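PDB 2H1T: glycolipid-binding domain-containing protein from Pseudomonas aeruginosa, which is of unknown function but may bind glycolipids or take part in their metabolism. Local coordinates for residues E22-L35 and P45-D57. Residues are numbered along the deposited sequence; the frame is centred on the assembly and turned at random.
With EDO (1,2-ethanediol), chain D.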
loop_
_atom_site.group_PDB
_atom_site.type_symbol
_atom_site.label_atom_id
_atom_site.label_comp_id
_atom_site.label_asym_id
_atom_site.label_seq_id
_atom_site.Cartn_x
_atom_site.Cartn_y
_atom_site.Cartn_z
ATOM N N GLU A 22 1.264 9.222 3.656
ATOM C CA GLU A 22 0.833 9.110 5.027
ATOM C C GLU A 22 -0.291 10.118 5.256
ATOM O O GLU A 22 -0.171 11.309 4.916
ATOM C CB GLU A 22 2.017 9.382 5.998
ATOM C CG GLU A 22 1.599 9.438 7.444
ATOM C CD GLU A 22 2.720 9.574 8.446
ATOM O OE1 GLU A 22 3.801 9.985 8.061
ATOM O OE2 GLU A 22 2.494 9.266 9.627
ATOM N N ALA A 23 -1.382 9.616 5.843
ATOM C CA ALA A 23 -2.515 10.443 6.282
ATOM C C ALA A 23 -2.664 10.351 7.796
ATOM O O ALA A 23 -2.890 9.264 8.370
ATOM C CB ALA A 23 -3.783 10.006 5.601
ATOM N N LEU A 24 -2.520 11.495 8.453
ATOM C CA LEU A 24 -2.528 11.518 9.901
ATOM C C LEU A 24 -3.646 12.417 10.464
ATOM O O LEU A 24 -3.936 13.489 9.912
ATOM C CB LEU A 24 -1.158 11.981 10.387
ATOM C CG LEU A 24 -0.889 12.153 11.880
ATOM C CD1 LEU A 24 0.620 11.942 12.112
ATOM C CD2 LEU A 24 -1.325 13.533 12.357
ATOM N N ARG A 25 -4.239 11.971 11.571
ATOM C CA ARG A 25 -5.195 12.793 12.327
ATOM C C ARG A 25 -4.559 13.198 13.657
ATOM O O ARG A 25 -4.055 12.352 14.390
ATOM C CB ARG A 25 -6.488 12.036 12.616
ATOM C CG ARG A 25 -7.613 12.950 13.078
ATOM C CD ARG A 25 -8.924 12.200 13.308
ATOM N NE ARG A 25 -8.774 11.186 14.353
ATOM C CZ ARG A 25 -8.661 9.880 14.151
ATOM N NH1 ARG A 25 -8.706 9.363 12.921
ATOM N NH2 ARG A 25 -8.511 9.073 15.206
ATOM N N LEU A 26 -4.624 14.483 13.973
ATOM C CA LEU A 26 -3.951 14.995 15.139
ATOM C C LEU A 26 -4.970 15.539 16.111
ATOM O O LEU A 26 -5.785 16.398 15.767
ATOM C CB LEU A 26 -2.960 16.106 14.755
ATOM C CG LEU A 26 -2.197 16.734 15.933
ATOM C CD1 LEU A 26 -1.327 15.665 16.631
ATOM C CD2 LEU A 26 -1.346 17.888 15.451
ATOM N N GLU A 27 -4.896 15.022 17.337
ATOM C CA GLU A 27 -5.548 15.636 18.507
ATOM C C GLU A 27 -4.521 16.325 19.403
ATOM O O GLU A 27 -3.328 16.336 19.116
ATOM C CB GLU A 27 -6.271 14.564 19.298
ATOM C CG GLU A 27 -7.059 13.587 18.472
ATOM C CD GLU A 27 -7.726 12.549 19.342
ATOM O OE1 GLU A 27 -8.077 12.870 20.497
ATOM O OE2 GLU A 27 -7.882 11.408 18.871
ATOM N N ASP A 28 -4.974 16.895 20.506
ATOM C CA ASP A 28 -4.096 17.648 21.366
ATOM C C ASP A 28 -2.967 16.798 21.938
ATOM O O ASP A 28 -1.818 17.255 22.006
ATOM C CB ASP A 28 -4.882 18.303 22.525
ATOM C CG ASP A 28 -5.766 19.474 22.064
ATOM O OD1 ASP A 28 -5.387 20.186 21.103
ATOM O OD2 ASP A 28 -6.850 19.667 22.680
ATOM N N ASP A 29 -3.309 15.585 22.365
ATOM C CA ASP A 29 -2.366 14.735 23.084
ATOM C C ASP A 29 -2.073 13.391 22.408
ATOM O O ASP A 29 -1.449 12.521 22.998
ATOM C CB ASP A 29 -2.896 14.520 24.505
ATOM C CG ASP A 29 -2.639 15.725 25.413
ATOM O OD1 ASP A 29 -2.002 16.711 24.969
ATOM O OD2 ASP A 29 -3.064 15.676 26.584
ATOM N N GLN A 30 -2.584 13.211 21.198
ATOM C CA GLN A 30 -2.380 11.980 20.452
ATOM C C GLN A 30 -2.587 12.135 18.935
ATOM O O GLN A 30 -3.160 13.105 18.453
ATOM C CB GLN A 30 -3.227 10.837 21.024
ATOM C CG GLN A 30 -4.696 10.990 20.832
ATOM C CD GLN A 30 -5.438 9.811 21.435
ATOM O OE1 GLN A 30 -5.597 9.731 22.653
ATOM N NE2 GLN A 30 -5.869 8.890 20.592
ATOM N N ALA A 31 -2.011 11.205 18.190
ATOM C CA ALA A 31 -2.176 11.148 16.750
ATOM C C ALA A 31 -2.413 9.726 16.352
ATOM O O ALA A 31 -1.960 8.781 17.016
ATOM C CB ALA A 31 -0.964 11.706 15.991
ATOM N N GLU A 32 -3.112 9.589 15.240
ATOM C CA GLU A 32 -3.323 8.321 14.629
ATOM C C GLU A 32 -3.091 8.480 13.149
ATOM O O GLU A 32 -3.559 9.462 12.550
ATOM C CB GLU A 32 -4.739 7.873 14.910
ATOM C CG GLU A 32 -4.909 6.383 14.714
ATOM C CD GLU A 32 -6.358 5.952 14.611
ATOM O OE1 GLU A 32 -7.101 6.588 13.816
ATOM O OE2 GLU A 32 -6.744 4.967 15.308
ATOM N N SER A 33 -2.370 7.519 12.586
ATOM C CA SER A 33 -1.880 7.618 11.249
ATOM C C SER A 33 -1.896 6.288 10.496
ATOM O O SER A 33 -1.772 5.217 11.089
ATOM C CB SER A 33 -0.447 8.183 11.292
ATOM O OG SER A 33 0.071 8.345 10.009
ATOM N N GLN A 34 -2.108 6.405 9.187
ATOM C CA GLN A 34 -2.034 5.323 8.238
ATOM C C GLN A 34 -0.984 5.724 7.217
ATOM O O GLN A 34 -1.118 6.752 6.531
ATOM C CB GLN A 34 -3.364 5.145 7.504
ATOM C CG GLN A 34 -4.503 4.647 8.369
ATOM C CD GLN A 34 -5.545 3.823 7.552
ATOM O OE1 GLN A 34 -5.655 2.578 7.701
ATOM N NE2 GLN A 34 -6.271 4.514 6.667
ATOM N N LEU A 35 0.041 4.889 7.091
ATOM C CA LEU A 35 1.181 5.185 6.244
ATOM C C LEU A 35 1.353 4.043 5.246
ATOM O O LEU A 35 1.413 2.877 5.613
ATOM C CB LEU A 35 2.419 5.381 7.155
ATOM C CG LEU A 35 3.797 5.606 6.568
ATOM C CD1 LEU A 35 4.789 6.091 7.654
ATOM C CD2 LEU A 35 4.328 4.362 5.892
ATOM N N PRO A 45 4.712 -3.705 -1.258
ATOM C CA PRO A 45 4.115 -2.688 -0.383
ATOM C C PRO A 45 3.813 -3.125 1.039
ATOM O O PRO A 45 3.585 -4.282 1.296
ATOM C CB PRO A 45 2.798 -2.333 -1.095
ATOM C CG PRO A 45 2.449 -3.555 -1.915
ATOM C CD PRO A 45 3.778 -4.196 -2.286
ATOM N N TYR A 46 3.825 -2.184 1.965
ATOM C CA TYR A 46 3.278 -2.435 3.291
ATOM C C TYR A 46 2.368 -1.283 3.699
ATOM O O TYR A 46 2.323 -0.229 3.059
ATOM C CB TYR A 46 4.406 -2.684 4.324
ATOM C CG TYR A 46 5.302 -1.497 4.560
ATOM C CD1 TYR A 46 5.000 -0.570 5.563
ATOM C CD2 TYR A 46 6.475 -1.297 3.805
ATOM C CE1 TYR A 46 5.834 0.575 5.801
ATOM C CE2 TYR A 46 7.305 -0.127 4.029
ATOM C CZ TYR A 46 6.972 0.780 5.041
ATOM O OH TYR A 46 7.729 1.924 5.293
ATOM N N GLN A 47 1.580 -1.525 4.735
ATOM C CA GLN A 47 0.823 -0.471 5.359
ATOM C C GLN A 47 1.104 -0.532 6.853
ATOM O O GLN A 47 0.946 -1.600 7.475
ATOM C CB GLN A 47 -0.672 -0.600 5.139
ATOM C CG GLN A 47 -1.461 0.531 5.861
ATOM C CD GLN A 47 -2.882 0.717 5.361
ATOM O OE1 GLN A 47 -3.137 0.698 4.144
ATOM N NE2 GLN A 47 -3.827 0.895 6.298
ATOM N N LEU A 48 1.461 0.642 7.385
ATOM C CA LEU A 48 1.720 0.846 8.800
ATOM C C LEU A 48 0.591 1.713 9.349
ATOM O O LEU A 48 0.297 2.784 8.815
ATOM C CB LEU A 48 3.052 1.581 9.001
ATOM C CG LEU A 48 3.361 1.919 10.474
ATOM C CD1 LEU A 48 3.520 0.655 11.276
ATOM C CD2 LEU A 48 4.614 2.737 10.591
ATOM N N ASP A 49 -0.038 1.245 10.408
ATOM C CA ASP A 49 -1.023 2.021 11.179
ATOM C C ASP A 49 -0.382 2.258 12.526
ATOM O O ASP A 49 0.170 1.347 13.111
ATOM C CB ASP A 49 -2.332 1.233 11.369
ATOM C CG ASP A 49 -3.054 0.952 10.061
ATOM O OD1 ASP A 49 -3.086 1.818 9.186
ATOM O OD2 ASP A 49 -3.595 -0.170 9.906
ATOM N N TYR A 50 -0.394 3.487 13.013
ATOM C CA TYR A 50 0.169 3.717 14.314
ATOM C C TYR A 50 -0.555 4.789 15.090
ATOM O O TYR A 50 -1.228 5.640 14.513
ATOM C CB TYR A 50 1.666 4.019 14.198
ATOM C CG TYR A 50 2.051 5.401 13.648
ATOM C CD1 TYR A 50 2.098 6.545 14.469
ATOM C CD2 TYR A 50 2.485 5.552 12.327
ATOM C CE1 TYR A 50 2.474 7.791 13.943
ATOM C CE2 TYR A 50 2.910 6.794 11.826
ATOM C CZ TYR A 50 2.905 7.895 12.644
ATOM O OH TYR A 50 3.323 9.114 12.125
ATOM N N ARG A 51 -0.400 4.725 16.398
ATOM C CA ARG A 51 -0.955 5.754 17.264
ATOM C C ARG A 51 0.082 6.132 18.290
ATOM O O ARG A 51 0.675 5.247 18.915
ATOM C CB ARG A 51 -2.256 5.250 17.917
ATOM C CG ARG A 51 -2.842 6.229 18.986
ATOM C CD ARG A 51 -4.127 5.709 19.661
ATOM N NE ARG A 51 -3.967 4.407 20.321
ATOM C CZ ARG A 51 -3.521 4.210 21.567
ATOM N NH1 ARG A 51 -3.133 5.232 22.347
ATOM N NH2 ARG A 51 -3.452 2.965 22.039
ATOM N N LEU A 52 0.300 7.434 18.449
ATOM C CA LEU A 52 1.175 7.970 19.486
ATOM C C LEU A 52 0.385 8.816 20.459
ATOM O O LEU A 52 -0.580 9.492 20.086
ATOM C CB LEU A 52 2.313 8.813 18.880
ATOM C CG LEU A 52 3.123 8.143 17.764
ATOM C CD1 LEU A 52 4.173 9.131 17.205
ATOM C CD2 LEU A 52 3.733 6.823 18.258
ATOM N N ARG A 53 0.790 8.752 21.724
ATOM C CA ARG A 53 0.177 9.557 22.760
ATOM C C ARG A 53 1.304 10.154 23.592
ATOM O O ARG A 53 2.267 9.466 23.930
ATOM C CB ARG A 53 -0.780 8.719 23.607
ATOM C CG ARG A 53 -1.411 9.468 24.788
ATOM C CD ARG A 53 -2.427 8.610 25.594
ATOM N NE ARG A 53 -1.780 7.452 26.212
ATOM C CZ ARG A 53 -1.060 7.492 27.330
ATOM N NH1 ARG A 53 -0.876 8.632 27.978
ATOM N NH2 ARG A 53 -0.515 6.386 27.809
ATOM N N TRP A 54 1.176 11.433 23.921
ATOM C CA TRP A 54 2.242 12.157 24.659
ATOM C C TRP A 54 1.640 12.963 25.780
ATOM O O TRP A 54 0.413 13.055 25.865
ATOM C CB TRP A 54 3.013 13.067 23.715
ATOM C CG TRP A 54 2.173 13.960 22.894
ATOM C CD1 TRP A 54 1.811 15.235 23.191
ATOM C CD2 TRP A 54 1.576 13.651 21.619
ATOM N NE1 TRP A 54 1.032 15.749 22.187
ATOM C CE2 TRP A 54 0.897 14.813 21.195
ATOM C CE3 TRP A 54 1.633 12.540 20.750
ATOM C CZ2 TRP A 54 0.220 14.883 19.976
ATOM C CZ3 TRP A 54 0.974 12.619 19.517
ATOM C CH2 TRP A 54 0.245 13.773 19.160
ATOM N N ASP A 55 2.485 13.506 26.664
ATOM C CA ASP A 55 1.996 14.328 27.765
ATOM C C ASP A 55 1.902 15.819 27.430
ATOM O O ASP A 55 2.116 16.222 26.282
ATOM C CB ASP A 55 2.850 14.100 29.026
ATOM C CG ASP A 55 4.258 14.636 28.894
ATOM O OD1 ASP A 55 4.557 15.450 27.981
ATOM O OD2 ASP A 55 5.075 14.263 29.749
ATOM N N ALA A 56 1.596 16.631 28.446
ATOM C CA ALA A 56 1.430 18.071 28.249
ATOM C C ALA A 56 2.691 18.714 27.725
ATOM O O ALA A 56 2.627 19.797 27.172
ATOM C CB ALA A 56 1.030 18.750 29.568
ATOM N N ASP A 57 3.842 18.066 27.916
ATOM C CA ASP A 57 5.102 18.651 27.531
ATOM C C ASP A 57 5.678 18.044 26.276
ATOM O O ASP A 57 6.820 18.331 25.912
ATOM C CB ASP A 57 6.079 18.556 28.694
ATOM C CG ASP A 57 5.591 19.325 29.900
ATOM O OD1 ASP A 57 5.213 20.501 29.743
ATOM O OD2 ASP A 57 5.541 18.755 31.003
HETATM C C1 EDO D . -3.322 1.139 15.075
HETATM O O1 EDO D . -2.047 1.018 15.711
HETATM C C2 EDO D . -4.106 2.292 15.692
HETATM O O2 EDO D . -4.891 2.997 14.701
HETATM O O HOH W 1 0.132 17.989 24.745
#
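Tyr-50 reaches from strand 45-54 across Ser-33 to Glu-22 on strand 22-26, one strand beyond, so one buried polar cluster spans three strands. With CG between the backbone N and the carbonyl carbon (chi1 74°), the phenol lies over strand 30-35; Ser-33 CB sits against one face, 3.8 Å from the ring centroid. Glu-22 OE2 takes two hydroxyls: Tyr-50 OH at 2.6 Å on its syn lone pair and Ser-33 OG, also at 2.6 Å, on its anti lone pair. Carboxylate and ring planes stand 66° apart, and Ser-108 OG bonds to Glu-22 OE1. On the same sheet face Trp-54 lays its indole over the backbone of Asp-29 and Gln-30, where the turn enters strand 30-35: Asp-29 C lies 3.5 Å above the ring plane, and Leu-26 CD1 meets the ring edge at CH2, 3.5 Å away. Its NE1 makes a weak bond to Asp-28 O, while Trp-58 stacks on it and Phe-114 meets it edge-to-face.

Beneath these rings strands 30-35 and 45-54 run antiparallel, with paired bonds at Ala-31/Leu-52, Ser-33/Tyr-50 and Leu-35/Leu-48; Trp-54 N adds one to Asp-29 O (3.0 Å). The Gln-30, Glu-32, Gln-34, Asp-49, Arg-51 and Arg-53 face is looser and polar. There Gln-30 NE2 merely approaches Arg-51 CD (3.7 Å), and Glu-32 also meets an ethanediol probably left from crystallisation. Strand 22-26 carries the sheet onward into the second subunit. The chemistry thus divides by face: Glu-22 is buried beside the Tyr-50 ring, its OE2 gripped by two hydroxyls, with Ser-108 at OE1, which together probably stabilise the negative charge, whereas the other face holds charged groups that find partners beyond the 30-35/45-54 pair, Glu-32 in a salt bridge with Arg-25 and Arg-53 with Glu-62.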